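Local coordinates for FERM, ARHGEF and pleckstrin domain-containing protein 2 (PDB 6D2K) that activates the small GTPase RAC1 as a full-length guanine nucleotide exchange factor and takes part in semaphorin signalling and actin remodelling, the present piece being its FERM domain, at residues V32-V37 / I61-M66. Sequence-based numbering, arbitrary orientation.
Sequences VLLTQV and IWLEPM
The ubiquitin-like N-terminal lobe of the FERM domain packs helix 30-41 against its mixed five-stranded sheet, and here L33 and L34 of that helix meet L63 and P65, just past the edge strand 60-62. In L63, CG is anti to the backbone N (chi1 -173°), which carries the isobutyl end toward the helix, and the second torsion (73°) turns CD2 to it. L33 meets it methyl to methyl, CD2 of L33 lying 4.1 Å from CD2 of L63, and the two side chains cross at about a right angle. The same L63 methyl lies 4.3 Å from CG of L34, so it touches both leucines. CD1 of L34 comes to 3.9 Å from CB of P65, with CA of P65 close behind, and these side chains cross obliquely. L51 on strand 49-54 touches both helix leucines from the sheet, while L81 packs on L63 and I69 of helix 69-73 on L33. The carbonyl O of P65 accepts a backbone hydrogen bond from Q31. No hydrogen bond joins 32-37 to 61-66. Their contact is apolar and mostly buried, so it probably rests on dispersion and exclusion of water, with the P65-Q31 bond a polar tie beside it.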
ATOM      1  N   VAL A  32     -18.535   8.949   2.626  1.00 24.41           N
ATOM      2  CA  VAL A  32     -18.872   9.618   3.881  1.00 23.97           C
ATOM      3  C   VAL A  32     -17.837   9.343   4.984  1.00 25.85           C
ATOM      4  O   VAL A  32     -17.421  10.254   5.712  1.00 25.30           O
ATOM      5  CB  VAL A  32     -20.294   9.233   4.356  1.00 26.66           C
ATOM      6  CG1 VAL A  32     -20.646   9.964   5.634  1.00 31.05           C
ATOM      7  CG2 VAL A  32     -21.304   9.535   3.256  1.00 27.90           C
ATOM      8  N   LEU A  33     -17.406   8.088   5.091  1.00 20.67           N
ATOM      9  CA  LEU A  33     -16.407   7.700   6.074  1.00 20.21           C
ATOM     10  C   LEU A  33     -15.036   8.220   5.664  1.00 21.78           C
ATOM     11  O   LEU A  33     -14.290   8.727   6.498  1.00 21.96           O
ATOM     12  CB  LEU A  33     -16.360   6.177   6.232  1.00 20.07           C
ATOM     13  CG  LEU A  33     -15.252   5.652   7.153  1.00 17.97           C
ATOM     14  CD1 LEU A  33     -15.334   6.241   8.567  1.00 21.42           C
ATOM     15  CD2 LEU A  33     -15.274   4.118   7.194  1.00 18.42           C
ATOM     16  N   LEU A  34     -14.714   8.074   4.383  1.00 20.60           N
ATOM     17  CA  LEU A  34     -13.437   8.547   3.856  1.00 20.69           C
ATOM     18  C   LEU A  34     -13.257  10.031   4.192  1.00 23.50           C
ATOM     19  O   LEU A  34     -12.241  10.428   4.752  1.00 21.49           O
ATOM     20  CB  LEU A  34     -13.356   8.306   2.347  1.00 19.58           C
ATOM     21  CG  LEU A  34     -13.325   6.847   1.865  1.00 18.94           C
ATOM     22  CD1 LEU A  34     -13.619   6.735   0.384  1.00 25.68           C
ATOM     23  CD2 LEU A  34     -11.987   6.183   2.193  1.00 20.23           C
ATOM     24  N   THR A  35     -14.270  10.834   3.885  1.00 23.67           N
ATOM     25  CA  THR A  35     -14.221  12.270   4.174  1.00 24.81           C
ATOM     26  C   THR A  35     -14.123  12.613   5.669  1.00 27.70           C
ATOM     27  O   THR A  35     -13.417  13.552   6.044  1.00 23.79           O
ATOM     28  CB  THR A  35     -15.406  13.009   3.517  1.00 23.26           C
ATOM     29  OG1 THR A  35     -15.285  12.929   2.088  1.00 26.67           O
ATOM     30  CG2 THR A  35     -15.422  14.472   3.938  1.00 26.26           C
ATOM     31  N   GLN A  36     -14.813  11.867   6.530  1.00 25.70           N
ATOM     32  CA  GLN A  36     -14.657  12.084   7.964  1.00 24.60           C
ATOM     33  C   GLN A  36     -13.212  11.818   8.376  1.00 29.29           C
ATOM     34  O   GLN A  36     -12.653  12.531   9.207  1.00 27.36           O
ATOM     35  CB  GLN A  36     -15.632  11.226   8.788  1.00 28.70           C
ATOM     36  CG  GLN A  36     -17.094  11.647   8.648  1.00 29.17           C
ATOM     37  CD  GLN A  36     -18.015  10.988   9.674  1.00 37.45           C
ATOM     38  OE1 GLN A  36     -17.559  10.319  10.603  1.00 37.33           O
ATOM     39  NE2 GLN A  36     -19.319  11.184   9.507  1.00 36.90           N
ATOM     40  N   VAL A  37     -12.598  10.801   7.776  1.00 22.81           N
ATOM     41  CA  VAL A  37     -11.219  10.481   8.110  1.00 21.78           C
ATOM     42  C   VAL A  37     -10.274  11.561   7.608  1.00 20.78           C
ATOM     43  O   VAL A  37      -9.370  11.968   8.334  1.00 25.26           O
ATOM     44  CB  VAL A  37     -10.778   9.115   7.562  1.00 21.71           C
ATOM     45  CG1 VAL A  37      -9.292   8.913   7.829  1.00 22.74           C
ATOM     46  CG2 VAL A  37     -11.599   8.006   8.207  1.00 19.34           C
ATOM     47  N   ILE A  61      -8.764  -5.628   1.198  1.00 20.26           N
ATOM     48  CA  ILE A  61      -9.601  -5.044   0.163  1.00 19.98           C
ATOM     49  C   ILE A  61      -9.915  -3.569   0.463  1.00 16.67           C
ATOM     50  O   ILE A  61     -10.022  -3.166   1.618  1.00 16.03           O
ATOM     51  CB  ILE A  61     -10.868  -5.897  -0.103  1.00 26.85           C
ATOM     52  CG1 ILE A  61     -12.145  -5.069  -0.000  1.00 26.52           C
ATOM     53  CG2 ILE A  61     -10.908  -7.117   0.809  1.00 30.02           C
ATOM     54  CD1 ILE A  61     -13.402  -5.869  -0.258  1.00 31.23           C
ATOM     55  N   TRP A  62     -10.003  -2.765  -0.588  1.00 14.46           N
ATOM     56  CA  TRP A  62     -10.272  -1.335  -0.451  1.00 13.17           C
ATOM     57  C   TRP A  62     -11.745  -1.002  -0.256  1.00 17.39           C
ATOM     58  O   TRP A  62     -12.628  -1.575  -0.912  1.00 18.10           O
ATOM     59  CB  TRP A  62      -9.772  -0.600  -1.693  1.00 14.78           C
ATOM     60  CG  TRP A  62      -8.286  -0.625  -1.845  1.00 13.53           C
ATOM     61  CD1 TRP A  62      -7.559  -1.334  -2.757  1.00 16.08           C
ATOM     62  CD2 TRP A  62      -7.343   0.100  -1.053  1.00 12.49           C
ATOM     63  NE1 TRP A  62      -6.208  -1.090  -2.579  1.00 16.81           N
ATOM     64  CE2 TRP A  62      -6.059  -0.211  -1.538  1.00 12.71           C
ATOM     65  CE3 TRP A  62      -7.461   0.977   0.035  1.00 11.58           C
ATOM     66  CZ2 TRP A  62      -4.900   0.323  -0.968  1.00 11.75           C
ATOM     67  CZ3 TRP A  62      -6.317   1.515   0.583  1.00 13.29           C
ATOM     68  CH2 TRP A  62      -5.052   1.189   0.076  1.00 14.58           C
ATOM     69  N   LEU A  63     -12.017  -0.064   0.642  1.00 13.87           N
ATOM     70  CA  LEU A  63     -13.364   0.489   0.755  1.00 12.20           C
ATOM     71  C   LEU A  63     -13.716   1.269  -0.509  1.00 14.50           C
ATOM     72  O   LEU A  63     -12.944   2.122  -0.948  1.00 16.28           O
ATOM     73  CB  LEU A  63     -13.465   1.396   1.988  1.00 13.22           C
ATOM     74  CG  LEU A  63     -14.871   1.903   2.317  1.00 14.46           C
ATOM     75  CD1 LEU A  63     -15.709   0.772   2.898  1.00 14.92           C
ATOM     76  CD2 LEU A  63     -14.799   3.040   3.301  1.00 14.19           C
ATOM     77  N   GLU A  64     -14.871   0.961  -1.102  1.00 17.39           N
ATOM     78  CA  GLU A  64     -15.328   1.653  -2.314  1.00 20.23           C
ATOM     79  C   GLU A  64     -16.136   2.899  -1.944  1.00 22.57           C
ATOM     80  O   GLU A  64     -17.037   2.839  -1.114  1.00 22.23           O
ATOM     81  CB  GLU A  64     -16.159   0.702  -3.200  1.00 21.04           C
ATOM     82  CG  GLU A  64     -15.419  -0.566  -3.616  1.00 20.44           C
ATOM     83  CD  GLU A  64     -16.196  -1.413  -4.609  1.00 33.66           C
ATOM     84  OE1 GLU A  64     -16.300  -1.007  -5.782  1.00 38.93           O
ATOM     85  OE2 GLU A  64     -16.693  -2.489  -4.220  1.00 37.46           O
ATOM     86  N   PRO A  65     -15.819   4.042  -2.560  1.00 24.54           N
ATOM     87  CA  PRO A  65     -16.453   5.297  -2.136  1.00 25.94           C
ATOM     88  C   PRO A  65     -17.933   5.409  -2.509  1.00 30.56           C
ATOM     89  O   PRO A  65     -18.656   6.137  -1.831  1.00 30.40           O
ATOM     90  CB  PRO A  65     -15.641   6.364  -2.879  1.00 31.30           C
ATOM     91  CG  PRO A  65     -15.053   5.643  -4.053  1.00 35.38           C
ATOM     92  CD  PRO A  65     -14.748   4.267  -3.547  1.00 30.31           C
ATOM     93  N   MET A  66     -18.362   4.705  -3.553  1.00 30.76           N
ATOM     94  CA  MET A  66     -19.715   4.853  -4.094  1.00 37.49           C
ATOM     95  C   MET A  66     -20.612   3.649  -3.838  1.00 34.71           C
ATOM     96  O   MET A  66     -21.588   3.426  -4.559  1.00 39.88           O
ATOM     97  CB  MET A  66     -19.654   5.106  -5.600  1.00 40.16           C
ATOM     98  CG  MET A  66     -18.678   6.189  -6.004  1.00 42.81           C
ATOM     99  SD  MET A  66     -19.431   7.822  -6.025  1.00 66.40           S
ATOM    100  CE  MET A  66     -19.261   8.234  -7.758  1.00 56.64           C
TER